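PDB 6ANS: uncharacterized protein from Burkholderia cenocepacia, which is of unknown function, a DUF1214-family protein that assembles as a pair of identical chains and carries a bound sodium ion. Local coordinates for residues L308-D322 with W352-C364. Numbering follows the deposited sequence.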
# COMPACT_ATOMS: atom_id res chain seq x y z
N LEU A 308 -15.17 -10.98 -13.87
CA LEU A 308 -14.26 -11.84 -14.60
C LEU A 308 -12.88 -11.74 -13.96
O LEU A 308 -12.43 -10.64 -13.63
CB LEU A 308 -14.22 -11.44 -16.08
CG LEU A 308 -13.81 -12.58 -17.03
CD1 LEU A 308 -14.88 -13.68 -17.01
CD2 LEU A 308 -13.57 -12.07 -18.45
N ASN A 309 -12.24 -12.90 -13.74
CA ASN A 309 -10.96 -13.01 -13.05
C ASN A 309 -9.94 -13.75 -13.91
O ASN A 309 -10.31 -14.46 -14.84
CB ASN A 309 -11.05 -13.78 -11.72
CG ASN A 309 -12.22 -13.33 -10.85
OD1 ASN A 309 -12.57 -12.15 -10.81
ND2 ASN A 309 -12.79 -14.28 -10.09
N ASN A 310 -8.66 -13.63 -13.54
CA ASN A 310 -7.67 -14.54 -14.11
C ASN A 310 -7.69 -15.87 -13.35
O ASN A 310 -8.51 -16.09 -12.46
CB ASN A 310 -6.28 -13.90 -14.12
CG ASN A 310 -5.72 -13.64 -12.74
OD1 ASN A 310 -6.24 -14.09 -11.71
ND2 ASN A 310 -4.63 -12.89 -12.71
N TYR A 311 -6.78 -16.77 -13.72
CA TYR A 311 -6.78 -18.09 -13.10
C TYR A 311 -6.50 -18.02 -11.61
O TYR A 311 -6.96 -18.89 -10.85
CB TYR A 311 -5.77 -19.02 -13.77
CG TYR A 311 -5.85 -20.43 -13.23
CD1 TYR A 311 -6.81 -21.31 -13.70
CD2 TYR A 311 -4.99 -20.87 -12.22
CE1 TYR A 311 -6.91 -22.60 -13.22
CE2 TYR A 311 -5.07 -22.16 -11.74
CZ TYR A 311 -6.04 -23.02 -12.24
OH TYR A 311 -6.14 -24.30 -11.76
N TRP A 312 -5.73 -17.02 -11.17
CA TRP A 312 -5.37 -16.82 -9.77
C TRP A 312 -6.49 -16.20 -8.95
O TRP A 312 -6.27 -15.88 -7.77
CB TRP A 312 -4.09 -15.96 -9.73
CG TRP A 312 -3.10 -16.55 -10.72
CD1 TRP A 312 -2.64 -15.99 -11.88
CD2 TRP A 312 -2.54 -17.86 -10.66
NE1 TRP A 312 -1.81 -16.87 -12.53
CE2 TRP A 312 -1.72 -18.02 -11.80
CE3 TRP A 312 -2.62 -18.91 -9.73
CZ2 TRP A 312 -0.99 -19.19 -12.04
CZ3 TRP A 312 -1.89 -20.08 -9.98
CH2 TRP A 312 -1.09 -20.20 -11.13
N MSE A 313 -7.67 -16.00 -9.55
CA MSE A 313 -8.85 -15.47 -8.87
C MSE A 313 -8.62 -14.04 -8.41
O MSE A 313 -9.20 -13.56 -7.43
CB MSE A 313 -9.28 -16.41 -7.72
CG MSE A 313 -9.56 -17.82 -8.26
SE MSE A 313 -10.47 -19.06 -7.00
CE MSE A 313 -12.15 -18.04 -6.83
N GLU A 314 -7.78 -13.34 -9.15
CA GLU A 314 -7.76 -11.89 -9.09
C GLU A 314 -8.74 -11.39 -10.13
O GLU A 314 -8.70 -11.83 -11.28
CB GLU A 314 -6.38 -11.32 -9.43
CG GLU A 314 -5.21 -11.79 -8.62
CD GLU A 314 -3.95 -11.15 -9.18
OE1 GLU A 314 -3.57 -11.49 -10.32
OE2 GLU A 314 -3.38 -10.27 -8.51
N SER A 315 -9.60 -10.44 -9.74
CA SER A 315 -10.37 -9.75 -10.76
C SER A 315 -9.43 -9.18 -11.81
O SER A 315 -8.29 -8.81 -11.52
CB SER A 315 -11.21 -8.62 -10.14
OG SER A 315 -10.40 -7.66 -9.48
N LEU A 316 -9.91 -9.13 -13.05
CA LEU A 316 -9.17 -8.44 -14.10
C LEU A 316 -9.10 -6.94 -13.78
O LEU A 316 -9.67 -6.50 -12.78
CB LEU A 316 -9.79 -8.72 -15.47
CG LEU A 316 -9.77 -10.20 -15.88
CD1 LEU A 316 -10.33 -10.38 -17.29
CD2 LEU A 316 -8.38 -10.80 -15.77
N ASP A 317 -8.38 -6.15 -14.58
CA ASP A 317 -8.04 -4.81 -14.12
C ASP A 317 -9.19 -3.85 -14.42
O ASP A 317 -9.24 -3.21 -15.48
CB ASP A 317 -6.74 -4.33 -14.74
CG ASP A 317 -6.30 -2.96 -14.19
OD1 ASP A 317 -7.01 -2.40 -13.33
OD2 ASP A 317 -5.23 -2.46 -14.61
N TYR A 318 -10.10 -3.71 -13.46
CA TYR A 318 -11.29 -2.89 -13.68
C TYR A 318 -10.99 -1.39 -13.76
O TYR A 318 -11.93 -0.62 -14.03
CB TYR A 318 -12.33 -3.15 -12.60
CG TYR A 318 -11.79 -3.09 -11.18
CD1 TYR A 318 -11.74 -1.89 -10.48
CD2 TYR A 318 -11.33 -4.25 -10.55
CE1 TYR A 318 -11.25 -1.84 -9.18
CE2 TYR A 318 -10.82 -4.21 -9.26
CZ TYR A 318 -10.79 -3.01 -8.57
OH TYR A 318 -10.30 -2.98 -7.28
N ARG A 319 -9.75 -0.95 -13.51
CA ARG A 319 -9.41 0.44 -13.81
C ARG A 319 -9.44 0.69 -15.31
O ARG A 319 -9.68 1.81 -15.75
CB ARG A 319 -8.02 0.79 -13.27
CG ARG A 319 -7.87 0.77 -11.76
CD ARG A 319 -6.39 0.84 -11.35
NE ARG A 319 -5.56 -0.19 -11.99
CZ ARG A 319 -4.23 -0.28 -11.87
NH1 ARG A 319 -3.56 0.59 -11.11
NH2 ARG A 319 -3.56 -1.22 -12.52
N HIS A 320 -9.19 -0.35 -16.11
CA HIS A 320 -9.05 -0.15 -17.55
C HIS A 320 -9.90 -1.05 -18.42
O HIS A 320 -9.93 -0.83 -19.63
CB HIS A 320 -7.58 -0.34 -17.96
CG HIS A 320 -6.65 0.60 -17.30
ND1 HIS A 320 -5.85 0.24 -16.23
CD2 HIS A 320 -6.40 1.91 -17.53
CE1 HIS A 320 -5.14 1.29 -15.85
NE2 HIS A 320 -5.46 2.31 -16.62
N PHE A 321 -10.55 -2.06 -17.86
CA PHE A 321 -11.37 -2.97 -18.64
C PHE A 321 -12.71 -3.12 -17.94
O PHE A 321 -12.79 -3.03 -16.71
CB PHE A 321 -10.70 -4.35 -18.81
CG PHE A 321 -9.33 -4.30 -19.45
CD1 PHE A 321 -9.20 -4.17 -20.82
CD2 PHE A 321 -8.19 -4.42 -18.67
CE1 PHE A 321 -7.93 -4.14 -21.41
CE2 PHE A 321 -6.92 -4.38 -19.25
CZ PHE A 321 -6.79 -4.24 -20.62
N ASP A 322 -13.76 -3.34 -18.72
CA ASP A 322 -15.10 -3.59 -18.20
C ASP A 322 -15.21 -5.07 -17.87
O ASP A 322 -15.54 -5.89 -18.72
CB ASP A 322 -16.17 -3.17 -19.21
CG ASP A 322 -16.06 -1.70 -19.60
OD1 ASP A 322 -15.82 -0.87 -18.70
OD2 ASP A 322 -16.18 -1.38 -20.80
N TRP A 352 -21.55 -6.78 -20.79
CA TRP A 352 -20.32 -7.31 -21.33
C TRP A 352 -19.24 -7.46 -20.26
O TRP A 352 -19.04 -6.56 -19.44
CB TRP A 352 -19.82 -6.39 -22.45
CG TRP A 352 -18.52 -6.77 -23.06
CD1 TRP A 352 -18.14 -8.01 -23.47
CD2 TRP A 352 -17.42 -5.90 -23.34
NE1 TRP A 352 -16.87 -7.97 -23.99
CE2 TRP A 352 -16.41 -6.68 -23.92
CE3 TRP A 352 -17.20 -4.53 -23.16
CZ2 TRP A 352 -15.19 -6.14 -24.33
CZ3 TRP A 352 -15.99 -3.99 -23.56
CH2 TRP A 352 -15.00 -4.80 -24.13
N LEU A 353 -18.55 -8.60 -20.27
CA LEU A 353 -17.32 -8.80 -19.52
C LEU A 353 -16.17 -8.99 -20.51
O LEU A 353 -16.19 -9.94 -21.31
CB LEU A 353 -17.44 -9.99 -18.57
CG LEU A 353 -18.57 -9.93 -17.54
CD1 LEU A 353 -18.60 -11.17 -16.68
CD2 LEU A 353 -18.49 -8.65 -16.67
N ASP A 354 -15.18 -8.10 -20.46
CA ASP A 354 -14.06 -8.08 -21.40
C ASP A 354 -13.02 -9.13 -20.98
O ASP A 354 -12.53 -9.09 -19.85
CB ASP A 354 -13.44 -6.69 -21.41
CG ASP A 354 -12.32 -6.53 -22.45
OD1 ASP A 354 -11.84 -7.54 -23.01
OD2 ASP A 354 -11.92 -5.37 -22.68
N THR A 355 -12.67 -10.05 -21.89
CA THR A 355 -11.68 -11.06 -21.54
C THR A 355 -10.27 -10.49 -21.42
O THR A 355 -9.39 -11.15 -20.84
CB THR A 355 -11.68 -12.23 -22.55
OG1 THR A 355 -11.51 -11.73 -23.88
CG2 THR A 355 -12.98 -13.04 -22.43
N ALA A 356 -10.03 -9.29 -21.95
CA ALA A 356 -8.82 -8.52 -21.63
C ALA A 356 -7.54 -9.32 -21.89
O ALA A 356 -6.62 -9.36 -21.07
CB ALA A 356 -8.88 -8.03 -20.17
N GLY A 357 -7.50 -9.98 -23.04
CA GLY A 357 -6.32 -10.70 -23.46
C GLY A 357 -6.16 -12.09 -22.88
O GLY A 357 -5.20 -12.77 -23.24
N HIS A 358 -7.07 -12.53 -22.01
CA HIS A 358 -6.94 -13.82 -21.35
C HIS A 358 -7.66 -14.91 -22.14
O HIS A 358 -8.81 -14.72 -22.55
CB HIS A 358 -7.50 -13.78 -19.93
CG HIS A 358 -6.70 -12.94 -19.00
ND1 HIS A 358 -6.58 -11.58 -19.14
CD2 HIS A 358 -5.95 -13.28 -17.92
CE1 HIS A 358 -5.80 -11.10 -18.18
NE2 HIS A 358 -5.40 -12.11 -17.43
N ARG A 359 -6.99 -16.05 -22.33
CA ARG A 359 -7.66 -17.20 -22.92
C ARG A 359 -8.45 -17.97 -21.88
O ARG A 359 -9.43 -18.64 -22.24
CB ARG A 359 -6.64 -18.12 -23.62
N THR A 360 -8.10 -17.84 -20.60
CA THR A 360 -8.75 -18.61 -19.55
C THR A 360 -8.73 -17.82 -18.26
O THR A 360 -7.90 -16.92 -18.06
CB THR A 360 -8.08 -19.98 -19.35
OG1 THR A 360 -8.78 -20.70 -18.34
CG2 THR A 360 -6.63 -19.81 -18.90
N GLY A 361 -9.65 -18.15 -17.36
CA GLY A 361 -9.68 -17.49 -16.07
C GLY A 361 -10.74 -18.09 -15.18
O GLY A 361 -11.23 -19.20 -15.43
N THR A 362 -11.10 -17.35 -14.14
CA THR A 362 -12.21 -17.73 -13.28
C THR A 362 -13.26 -16.62 -13.30
O THR A 362 -13.03 -15.52 -13.82
CB THR A 362 -11.76 -18.01 -11.84
OG1 THR A 362 -11.04 -16.87 -11.33
CG2 THR A 362 -10.88 -19.26 -11.77
N ILE A 363 -14.42 -16.93 -12.74
CA ILE A 363 -15.58 -16.05 -12.80
C ILE A 363 -16.39 -16.27 -11.53
O ILE A 363 -16.48 -17.39 -11.02
CB ILE A 363 -16.40 -16.32 -14.08
CG1 ILE A 363 -17.61 -15.39 -14.19
CG2 ILE A 363 -16.89 -17.77 -14.13
CD1 ILE A 363 -18.26 -15.46 -15.55
N CYS A 364 -16.96 -15.18 -11.01
CA CYS A 364 -17.74 -15.20 -9.77
C CYS A 364 -19.03 -14.38 -9.92
O CYS A 364 -18.99 -13.23 -10.36
CB CYS A 364 -16.93 -14.65 -8.59
SG CYS A 364 -17.84 -14.48 -7.01
O HOH W 1 -5.75 -16.44 -16.28
O HOH W 2 -12.97 -3.11 -21.50
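L316 and F321, meeting A356 and H358, show how a few apolar groups can join a loop to a beta turn. L316 reaches both ways: CD1 lies 4.0 Å from A356 CB, while CD2 sits over one face of the H358 imidazole, a CH-pi contact 3.7 Å from the ring centroid. A356, inside the type I' turn T355-H358, sets its methyl above the centre of the F321 ring, 12° off the normal. From strand 303-309, L308, its CG turned away from the backbone N (chi1 -155°), puts CD2 beside D354 O and T355 CA and sends CD1 to I363 CD1.

Polar bonds frame this centre. D354 N donates to D322 O (2.8 Å, with an N-H...O angle of 165°), and a water links D322 N to D354 OD2; D354 OD1 takes A356 N in an Asx turn. At the other end N309 N meets T362 O at 2.7 Å. T362 OG1 and M313 N grip N310 O from opposite faces of its plane, tying the type I turn N310-M313 to the strand.

Strand 360-368 lies between 303-309 and 276-284, whose W283 touches L308 and H358. Helix 60-83 supplies E65 to H358 NE2 and N310 ND2, and helix 224-251 packs on Y311 and M313.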